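PDB 4C0Z: ancillary protein 2 from Streptococcus pyogenes, which forms part of the pilus tip and can bind covalently through reactive thioester bonds to targets on the host cell surface, so mediating adhesion of the streptococcal pili. Local coordinates for residues Ser24-Tyr29 and Ser64-Val69; Pro34-His39 and Thr155-Asp160; Tyr74-Gly79 and Ser194-Ser199. All coordinates share one frame; numbering follows the deposited sequence.

Contact 1: residues Ser24-Tyr29 and Ser64-Val69. With GOL (glycerol), chain B.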
loop_
_atom_site.group_PDB
_atom_site.type_symbol
_atom_site.label_atom_id
_atom_site.label_comp_id
_atom_site.label_asym_id
_atom_site.label_seq_id
_atom_site.Cartn_x
_atom_site.Cartn_y
_atom_site.Cartn_z
ATOM N N SER I 24 -4.690 14.322 -8.843
ATOM C CA SER I 24 -5.541 15.085 -9.758
ATOM C C SER I 24 -6.696 14.228 -10.335
ATOM O O SER I 24 -7.591 14.781 -10.991
ATOM C CB SER I 24 -4.724 15.736 -10.870
ATOM O OG SER I 24 -4.271 14.775 -11.810
ATOM N N TYR I 25 -6.696 12.887 -10.082
ATOM C CA TYR I 25 -7.810 12.046 -10.513
ATOM C C TYR I 25 -8.870 12.267 -9.432
ATOM O O TYR I 25 -8.926 11.560 -8.429
ATOM C CB TYR I 25 -7.414 10.555 -10.634
ATOM C CG TYR I 25 -8.550 9.723 -11.193
ATOM C CD1 TYR I 25 -8.963 9.869 -12.515
ATOM C CD2 TYR I 25 -9.251 8.834 -10.386
ATOM C CE1 TYR I 25 -10.017 9.119 -13.029
ATOM C CE2 TYR I 25 -10.307 8.079 -10.889
ATOM C CZ TYR I 25 -10.675 8.213 -12.217
ATOM O OH TYR I 25 -11.728 7.488 -12.711
ATOM N N SER I 26 -9.668 13.316 -9.642
ATOM C CA SER I 26 -10.634 13.872 -8.711
ATOM C C SER I 26 -11.767 14.562 -9.522
ATOM O O SER I 26 -11.648 14.679 -10.734
ATOM C CB SER I 26 -9.896 14.907 -7.868
ATOM O OG SER I 26 -10.707 15.458 -6.854
ATOM N N LYS I 27 -12.848 15.026 -8.859
ATOM C CA LYS I 27 -13.967 15.721 -9.526
ATOM C C LYS I 27 -13.436 16.818 -10.452
ATOM O O LYS I 27 -12.598 17.628 -10.048
ATOM C CB LYS I 27 -14.950 16.337 -8.504
ATOM C CG LYS I 27 -15.983 15.358 -7.958
ATOM C CD LYS I 27 -16.941 16.059 -7.004
ATOM C CE LYS I 27 -17.987 15.130 -6.448
ATOM N NZ LYS I 27 -19.125 14.994 -7.379
ATOM N N GLY I 28 -13.876 16.797 -11.702
ATOM C CA GLY I 28 -13.404 17.751 -12.699
ATOM C C GLY I 28 -12.496 17.112 -13.738
ATOM O O GLY I 28 -12.360 17.631 -14.853
ATOM N N TYR I 29 -11.854 15.980 -13.377
ATOM C CA TYR I 29 -10.987 15.253 -14.292
ATOM C C TYR I 29 -11.869 14.552 -15.341
ATOM O O TYR I 29 -12.931 14.057 -14.973
ATOM C CB TYR I 29 -10.124 14.235 -13.522
ATOM C CG TYR I 29 -9.030 13.605 -14.349
ATOM C CD1 TYR I 29 -9.281 12.480 -15.129
ATOM C CD2 TYR I 29 -7.742 14.132 -14.354
ATOM C CE1 TYR I 29 -8.283 11.912 -15.918
ATOM C CE2 TYR I 29 -6.731 13.558 -15.120
ATOM C CZ TYR I 29 -7.007 12.449 -15.905
ATOM O OH TYR I 29 -6.015 11.897 -16.675
ATOM N N SER I 64 -3.971 13.158 -0.826
ATOM C CA SER I 64 -5.380 13.522 -0.951
ATOM C C SER I 64 -5.694 14.049 -2.356
ATOM O O SER I 64 -4.824 14.610 -3.031
ATOM C CB SER I 64 -5.747 14.618 0.047
ATOM O OG SER I 64 -5.480 14.253 1.385
ATOM N N LYS I 65 -6.957 13.882 -2.769
ATOM C CA LYS I 65 -7.466 14.405 -4.049
ATOM C C LYS I 65 -7.416 15.928 -4.029
ATOM O O LYS I 65 -7.504 16.519 -2.951
ATOM C CB LYS I 65 -8.893 13.898 -4.298
ATOM C CG LYS I 65 -8.904 12.386 -4.540
ATOM C CD LYS I 65 -10.243 11.887 -5.026
ATOM C CE LYS I 65 -10.247 10.382 -5.234
ATOM N NZ LYS I 65 -9.175 9.919 -6.168
ATOM N N SER I 66 -7.243 16.560 -5.202
ATOM C CA SER I 66 -7.133 18.018 -5.318
ATOM C C SER I 66 -8.314 18.795 -4.752
ATOM O O SER I 66 -8.118 19.925 -4.318
ATOM C CB SER I 66 -6.857 18.445 -6.760
ATOM O OG SER I 66 -7.778 17.830 -7.640
ATOM N N ASP I 67 -9.517 18.202 -4.716
ATOM C CA ASP I 67 -10.697 18.901 -4.178
ATOM C C ASP I 67 -10.937 18.634 -2.670
ATOM O O ASP I 67 -12.002 18.957 -2.143
ATOM C CB ASP I 67 -11.940 18.580 -5.023
ATOM C CG ASP I 67 -12.532 17.195 -4.801
ATOM O OD1 ASP I 67 -11.759 16.247 -4.459
ATOM O OD2 ASP I 67 -13.750 17.035 -5.022
ATOM N N SER I 68 -9.964 18.012 -1.993
ATOM C CA SER I 68 -10.055 17.745 -0.551
ATOM C C SER I 68 -9.694 19.029 0.191
ATOM O O SER I 68 -8.942 19.840 -0.333
ATOM C CB SER I 68 -9.099 16.614 -0.151
ATOM O OG SER I 68 -9.021 16.430 1.253
ATOM N N VAL I 69 -10.231 19.218 1.405
ATOM C CA VAL I 69 -9.895 20.355 2.275
ATOM C C VAL I 69 -8.466 20.127 2.849
ATOM O O VAL I 69 -7.838 21.070 3.283
ATOM C CB VAL I 69 -10.936 20.581 3.406
ATOM C CG1 VAL I 69 -12.279 21.038 2.843
ATOM C CG2 VAL I 69 -11.116 19.319 4.276
HETATM C C1 GOL B . -15.552 12.313 -4.142
HETATM O O1 GOL B . -16.575 12.316 -5.135
HETATM C C2 GOL B . -14.606 13.478 -4.331
HETATM O O2 GOL B . -13.659 13.505 -3.258
HETATM C C3 GOL B . -13.882 13.282 -5.640
HETATM O O3 GOL B . -12.973 14.328 -5.915
HETATM O O HOH W 1 -10.581 17.888 -8.317
#

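Contact 2: residues Pro34-His39 and Thr155-Asp160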
loop_
_atom_site.group_PDB
_atom_site.type_symbol
_atom_site.label_atom_id
_atom_site.label_comp_id
_atom_site.label_asym_id
_atom_site.label_seq_id
_atom_site.Cartn_x
_atom_site.Cartn_y
_atom_site.Cartn_z
ATOM N N PRO I 34 -15.401 8.095 -8.733
ATOM C CA PRO I 34 -14.811 7.854 -7.413
ATOM C C PRO I 34 -14.701 6.359 -7.046
ATOM O O PRO I 34 -14.106 6.030 -6.025
ATOM C CB PRO I 34 -15.751 8.602 -6.469
ATOM C CG PRO I 34 -17.045 8.589 -7.143
ATOM C CD PRO I 34 -16.779 8.618 -8.621
ATOM N N LEU I 35 -15.244 5.472 -7.894
ATOM C CA LEU I 35 -15.214 4.029 -7.687
ATOM C C LEU I 35 -14.069 3.348 -8.444
ATOM O O LEU I 35 -13.862 2.152 -8.270
ATOM C CB LEU I 35 -16.570 3.395 -8.074
ATOM C CG LEU I 35 -17.823 3.945 -7.405
ATOM C CD1 LEU I 35 -19.035 3.194 -7.904
ATOM C CD2 LEU I 35 -17.731 3.872 -5.874
ATOM N N LYS I 36 -13.319 4.109 -9.258
ATOM C CA LYS I 36 -12.198 3.590 -10.046
ATOM C C LYS I 36 -10.887 3.805 -9.320
ATOM O O LYS I 36 -10.646 4.889 -8.782
ATOM C CB LYS I 36 -12.176 4.216 -11.447
ATOM C CG LYS I 36 -13.236 3.639 -12.370
ATOM C CD LYS I 36 -13.127 4.197 -13.776
ATOM C CE LYS I 36 -14.180 3.609 -14.680
ATOM N NZ LYS I 36 -14.060 4.124 -16.069
ATOM N N THR I 37 -10.043 2.773 -9.302
ATOM C CA THR I 37 -8.738 2.784 -8.626
ATOM C C THR I 37 -7.631 3.516 -9.429
ATOM O O THR I 37 -6.449 3.193 -9.275
ATOM C CB THR I 37 -8.310 1.339 -8.280
ATOM O OG1 THR I 37 -8.396 0.529 -9.465
ATOM C CG2 THR I 37 -9.121 0.747 -7.140
ATOM N N TYR I 38 -7.999 4.513 -10.244
ATOM C CA TYR I 38 -6.997 5.263 -10.987
ATOM C C TYR I 38 -6.399 6.356 -10.084
ATOM O O TYR I 38 -7.004 6.747 -9.085
ATOM C CB TYR I 38 -7.621 5.927 -12.227
ATOM C CG TYR I 38 -7.924 5.015 -13.394
ATOM C CD1 TYR I 38 -6.948 4.165 -13.913
ATOM C CD2 TYR I 38 -9.141 5.101 -14.072
ATOM C CE1 TYR I 38 -7.201 3.372 -15.034
ATOM C CE2 TYR I 38 -9.405 4.312 -15.192
ATOM C CZ TYR I 38 -8.431 3.452 -15.675
ATOM O OH TYR I 38 -8.708 2.661 -16.779
ATOM N N HIS I 39 -5.200 6.832 -10.453
ATOM C CA HIS I 39 -4.505 7.939 -9.804
ATOM C C HIS I 39 -3.819 8.728 -10.866
ATOM O O HIS I 39 -3.456 8.180 -11.913
ATOM C CB HIS I 39 -3.468 7.452 -8.753
ATOM C CG HIS I 39 -4.091 6.646 -7.666
ATOM N ND1 HIS I 39 -4.740 7.251 -6.606
ATOM C CD2 HIS I 39 -4.236 5.304 -7.564
ATOM C CE1 HIS I 39 -5.251 6.266 -5.891
ATOM N NE2 HIS I 39 -4.953 5.076 -6.417
ATOM N N THR I 155 -11.079 -6.364 -13.227
ATOM C CA THR I 155 -12.463 -6.400 -12.744
ATOM C C THR I 155 -12.899 -5.043 -12.186
ATOM O O THR I 155 -14.023 -4.623 -12.471
ATOM C CB THR I 155 -12.726 -7.571 -11.779
ATOM O OG1 THR I 155 -11.758 -7.572 -10.734
ATOM C CG2 THR I 155 -12.716 -8.926 -12.485
ATOM N N ASP I 156 -12.022 -4.344 -11.424
ATOM C CA ASP I 156 -12.343 -3.032 -10.842
ATOM C C ASP I 156 -12.528 -1.912 -11.870
ATOM O O ASP I 156 -13.421 -1.086 -11.692
ATOM C CB ASP I 156 -11.307 -2.612 -9.788
ATOM C CG ASP I 156 -11.206 -3.481 -8.533
ATOM O OD1 ASP I 156 -12.072 -4.375 -8.345
ATOM O OD2 ASP I 156 -10.250 -3.286 -7.757
ATOM N N LEU I 157 -11.678 -1.870 -12.922
ATOM C CA LEU I 157 -11.700 -0.832 -13.965
ATOM C C LEU I 157 -12.392 -1.299 -15.245
ATOM O O LEU I 157 -12.590 -0.489 -16.160
ATOM C CB LEU I 157 -10.268 -0.336 -14.285
ATOM C CG LEU I 157 -9.409 0.167 -13.107
ATOM C CD1 LEU I 157 -7.948 0.122 -13.439
ATOM C CD2 LEU I 157 -9.797 1.558 -12.683
ATOM N N LYS I 158 -12.761 -2.600 -15.309
ATOM C CA LYS I 158 -13.395 -3.259 -16.476
ATOM C C LYS I 158 -12.586 -2.987 -17.759
ATOM O O LYS I 158 -13.066 -2.349 -18.703
ATOM C CB LYS I 158 -14.898 -2.925 -16.600
ATOM C CG LYS I 158 -15.708 -3.351 -15.371
ATOM C CD LYS I 158 -17.065 -3.938 -15.744
ATOM C CE LYS I 158 -17.672 -4.762 -14.633
ATOM N NZ LYS I 158 -16.992 -6.077 -14.465
ATOM N N LEU I 159 -11.312 -3.418 -17.729
ATOM C CA LEU I 159 -10.361 -3.255 -18.832
ATOM C C LEU I 159 -10.666 -4.276 -19.912
ATOM O O LEU I 159 -10.864 -5.456 -19.602
ATOM C CB LEU I 159 -8.899 -3.459 -18.351
ATOM C CG LEU I 159 -8.383 -2.648 -17.156
ATOM C CD1 LEU I 159 -7.054 -3.196 -16.660
ATOM C CD2 LEU I 159 -8.261 -1.171 -17.494
ATOM N N ASP I 160 -10.687 -3.833 -21.181
ATOM C CA ASP I 160 -10.892 -4.740 -22.316
ATOM C C ASP I 160 -9.597 -5.525 -22.574
ATOM O O ASP I 160 -8.530 -5.111 -22.101
ATOM C CB ASP I 160 -11.386 -4.001 -23.584
ATOM C CG ASP I 160 -10.490 -2.894 -24.108
ATOM O OD1 ASP I 160 -9.333 -3.183 -24.461
ATOM O OD2 ASP I 160 -10.973 -1.749 -24.232
HETATM O O HOH W 2 -14.830 -0.251 -9.207
HETATM O O HOH W 3 -7.853 -2.080 -8.893
HETATM O O HOH W 4 -11.261 1.503 -17.377
#

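Contact 3: residues Tyr74-Gly79 and Ser194-Ser199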
loop_
_atom_site.group_PDB
_atom_site.type_symbol
_atom_site.label_atom_id
_atom_site.label_comp_id
_atom_site.label_asym_id
_atom_site.label_seq_id
_atom_site.Cartn_x
_atom_site.Cartn_y
_atom_site.Cartn_z
ATOM N N TYR I 74 5.331 18.973 0.520
ATOM C CA TYR I 74 6.547 18.238 0.165
ATOM C C TYR I 74 7.796 19.101 0.040
ATOM O O TYR I 74 7.705 20.268 -0.351
ATOM C CB TYR I 74 6.329 17.459 -1.153
ATOM C CG TYR I 74 5.314 16.342 -1.027
ATOM C CD1 TYR I 74 3.943 16.597 -1.123
ATOM C CD2 TYR I 74 5.719 15.028 -0.820
ATOM C CE1 TYR I 74 3.003 15.577 -0.945
ATOM C CE2 TYR I 74 4.789 14.001 -0.664
ATOM C CZ TYR I 74 3.435 14.278 -0.725
ATOM O OH TYR I 74 2.521 13.260 -0.571
ATOM N N LYS I 75 8.962 18.494 0.335
ATOM C CA LYS I 75 10.284 19.110 0.216
ATOM C C LYS I 75 10.962 18.419 -0.990
ATOM O O LYS I 75 11.014 17.185 -1.045
ATOM C CB LYS I 75 11.087 18.863 1.506
ATOM C CG LYS I 75 12.525 19.391 1.517
ATOM C CD LYS I 75 13.137 19.090 2.875
ATOM C CE LYS I 75 14.495 19.729 3.030
ATOM N NZ LYS I 75 15.073 19.457 4.372
ATOM N N LYS I 76 11.449 19.203 -1.960
ATOM C CA LYS I 76 12.123 18.668 -3.152
ATOM C C LYS I 76 13.591 18.337 -2.825
ATOM O O LYS I 76 14.326 19.189 -2.329
ATOM C CB LYS I 76 12.027 19.650 -4.340
ATOM C CG LYS I 76 12.595 19.106 -5.660
ATOM C CD LYS I 76 12.379 20.073 -6.808
ATOM C CE LYS I 76 13.274 19.771 -7.991
ATOM N NZ LYS I 76 12.872 20.509 -9.231
ATOM N N LEU I 77 14.006 17.101 -3.116
ATOM C CA LEU I 77 15.370 16.627 -2.880
ATOM C C LEU I 77 15.913 16.023 -4.149
ATOM O O LEU I 77 15.154 15.712 -5.071
ATOM C CB LEU I 77 15.408 15.554 -1.765
ATOM C CG LEU I 77 14.823 15.899 -0.384
ATOM C CD1 LEU I 77 14.639 14.639 0.427
ATOM C CD2 LEU I 77 15.730 16.871 0.380
ATOM N N GLU I 78 17.239 15.856 -4.190
ATOM C CA GLU I 78 17.971 15.222 -5.287
ATOM C C GLU I 78 17.590 13.755 -5.288
ATOM O O GLU I 78 17.585 13.122 -4.233
ATOM C CB GLU I 78 19.490 15.360 -5.076
ATOM C CG GLU I 78 20.071 16.640 -5.651
ATOM C CD GLU I 78 21.321 17.170 -4.970
ATOM O OE1 GLU I 78 22.126 16.354 -4.460
ATOM O OE2 GLU I 78 21.508 18.410 -4.973
ATOM N N GLY I 79 17.211 13.236 -6.449
ATOM C CA GLY I 79 16.806 11.841 -6.588
ATOM C C GLY I 79 17.934 10.823 -6.548
ATOM O O GLY I 79 17.946 9.905 -7.370
ATOM N N SER I 194 13.942 13.657 -9.172
ATOM C CA SER I 194 13.666 14.392 -7.938
ATOM C C SER I 194 12.806 13.549 -7.006
ATOM O O SER I 194 11.878 12.877 -7.459
ATOM C CB SER I 194 12.950 15.707 -8.223
ATOM O OG SER I 194 13.824 16.635 -8.842
ATOM N N ILE I 195 13.118 13.596 -5.704
ATOM C CA ILE I 195 12.345 12.946 -4.646
ATOM C C ILE I 195 11.609 14.057 -3.879
ATOM O O ILE I 195 12.208 15.060 -3.517
ATOM C CB ILE I 195 13.218 12.050 -3.710
ATOM C CG1 ILE I 195 13.779 10.815 -4.460
ATOM C CG2 ILE I 195 12.447 11.622 -2.463
ATOM C CD1 ILE I 195 14.985 10.191 -3.810
ATOM N N PHE I 196 10.314 13.862 -3.642
ATOM C CA PHE I 196 9.488 14.789 -2.891
ATOM C C PHE I 196 9.170 14.146 -1.552
ATOM O O PHE I 196 8.464 13.125 -1.481
ATOM C CB PHE I 196 8.237 15.194 -3.691
ATOM C CG PHE I 196 8.608 16.057 -4.873
ATOM C CD1 PHE I 196 8.939 15.485 -6.103
ATOM C CD2 PHE I 196 8.673 17.444 -4.746
ATOM C CE1 PHE I 196 9.325 16.286 -7.182
ATOM C CE2 PHE I 196 9.030 18.242 -5.830
ATOM C CZ PHE I 196 9.365 17.660 -7.037
ATOM N N GLN I 197 9.774 14.699 -0.497
ATOM C CA GLN I 197 9.628 14.185 0.861
ATOM C C GLN I 197 8.396 14.774 1.510
ATOM O O GLN I 197 8.283 15.985 1.606
ATOM C CB GLN I 197 10.892 14.475 1.690
ATOM C CG GLN I 197 10.813 13.970 3.125
ATOM C CD GLN I 197 12.009 14.334 3.972
ATOM O OE1 GLN I 197 12.974 14.941 3.514
ATOM N NE2 GLN I 197 11.958 13.979 5.241
ATOM N N SER I 198 7.473 13.910 1.957
ATOM C CA SER I 198 6.245 14.328 2.640
ATOM C C SER I 198 6.556 14.880 4.016
ATOM O O SER I 198 7.287 14.231 4.756
ATOM C CB SER I 198 5.306 13.127 2.812
ATOM O OG SER I 198 4.083 13.550 3.383
ATOM N N SER I 199 5.962 16.036 4.361
ATOM C CA SER I 199 6.081 16.687 5.672
ATOM C C SER I 199 5.457 15.793 6.738
ATOM O O SER I 199 6.045 15.568 7.795
ATOM C CB SER I 199 5.373 18.039 5.649
ATOM O OG SER I 199 5.417 18.655 6.924
#

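Contact 1: residues Ser24-Tyr29 and Ser64-Val69
Ser26 sits against the bend made by Lys65, Ser66 and Asp67, its OG between Asp67 OD1 and O3 of a glycerol. With OG anti to the backbone N (chi1 -176°), the oxygen reaches across to lie 2.7 Å from Asp67 OD1, while its CB rests on the hydroxyl of Ser66. The glycerol is probably left from the crystallisation liquor: Lys27 N donates to its O3 at 3.0 Å on an almost straight line (172°), and O3 donates to Asp67 OD1 at 2.7 Å. On another flank of Ser26 a water bonded to its OG also holds Ser66 OG and donates to Lys27 O at 2.7 Å.

Lys65 reaches the neighbouring residue, Tyr25. Lys65 CB lies 3.5 Å from Ser26 OG, and the chain runs extended until a final bend at chi4 (-56°) brings NZ to Tyr25 O, 2.8 Å away and nearly along the C=O axis. Asp23 gives this ammonium a second, long and weak ion-pair partner. Tyr25 is the centre of an inverse gamma turn. The type II beta turn Ser26-Tyr29 meets the type I beta turn Lys65-Ser68, in the loops that follow barrel strands 19-23 and 51-56.

Contact 2: residues Pro34-His39 and Thr155-Asp160
Asp156 and Leu157, in the last part of helix 151-157, pack on the loop between strands 19-23 and 41-44, joining the helical part of this N-terminal thioester domain to its barrel. Two waters serve Asp156: one donates to its carbonyl O at 3.0 Å and to Leu35 O, the other to its carboxylate OD2 and is also bonded to Thr37 OG1. That carboxylate has a stronger partner in a salt bridge to Lys60 of the second subunit.

Leu157 comes next and is the main wedge. Its CD2 methyl stands over the centre of one face of the Tyr38 ring, a CH-pi contact at 3.6 Å from the centroid and 7° off the normal, while CD1 touches Tyr38 CE1 at 3.7 Å. The same CD2 reaches the backbone at Thr37 N and grazes Lys36 CB. With CG anti to the carbonyl carbon (chi1 -54°) the branch is directed at the loop, and chi2 (159°) sets CD2 over the ring. Lys158 has positive phi and leaves helical backbone angles; beyond it Leu159 CD2 lies 3.9 Å from Tyr38 OH. This oxygen is bonded to Asn125 of helix 123-138, and accepts from a water at 2.9 Å that donates at 2.7 Å to Leu157 O.

Contact 3: residues Tyr74-Gly79 and Ser194-Ser199
Lys75 and Gln197 face each other as a hydrogen-bonded pair, each satisfying the other's backbone: Lys75 N gives its proton to Gln197 O at 2.9 Å, and Gln197 N returns one to Lys75 O at 2.8 Å. Two residues on, Leu77 and Ile195 repeat the exchange less evenly. Leu77 N meets Ile195 O at 2.7 Å with a C=O...N angle of 166°, whereas Ile195 N approaches Leu77 O from well above the carbonyl plane, 39° out of it. Several acceptors take a second, weaker contact: Tyr74 CA-H points at Gln197 O, and Phe196 CA-H at Lys75 O.

These are the antiparallel edges of strands 72-78 and 191-198, neighbours in the six-stranded barrel of the thioester domain. The backbones of Ser194 and Phe196 bond in the other direction to Ser208 and Leu206 of strand 205-211, while Tyr74 pairs with Trp19 of strand 19-23.

On the face of Tyr74, Lys76, Phe196 and Ser198, Lys76 runs alongside the Phe196 ring, pointing the same way; Lys76 CB is 3.6 Å from Phe196 CE2. The Lys76 chain is extended, its CG opposite the backbone N (chi1 -175°), and ends with CE 3.3 Å from Ser194 OG. Tyr74 crosses Phe196 at about a right angle, bringing Tyr74 CD2 near Phe196 O and Tyr74 CE2 to 3.6 Å from Ser198 CB. The Tyr74 hydroxyl is bonded to the carbonyl of Gln204, the glutamine of the Cys55-Gln204 thioester cross-link. Ser198 OG is bonded to Asp200 O, and Ser198 N to Asn205 OD1.

In the fold
From the N terminus, the chain leaves strand 19-23 and enters the long loop that supplies residues 24-29 to contact 1 and, further on, 34-39 to contact 2. Contact 1 closes first, when the loop after strand 51-56 returns at 64-69. Contact 2 opens inside that span but closes only at 155-160, so the two cross; they also touch, Tyr25 packing on Lys36, Tyr38 and His39. Contact 3 opens at strand 72-78, after contact 1 has closed, and ends at 194-199, crossing contact 2 and enclosing the helices. It joins two neighbouring barrel strands on the opposite side of the chain's centre from contact 2, the centres of these two contacts being about 29 Å apart.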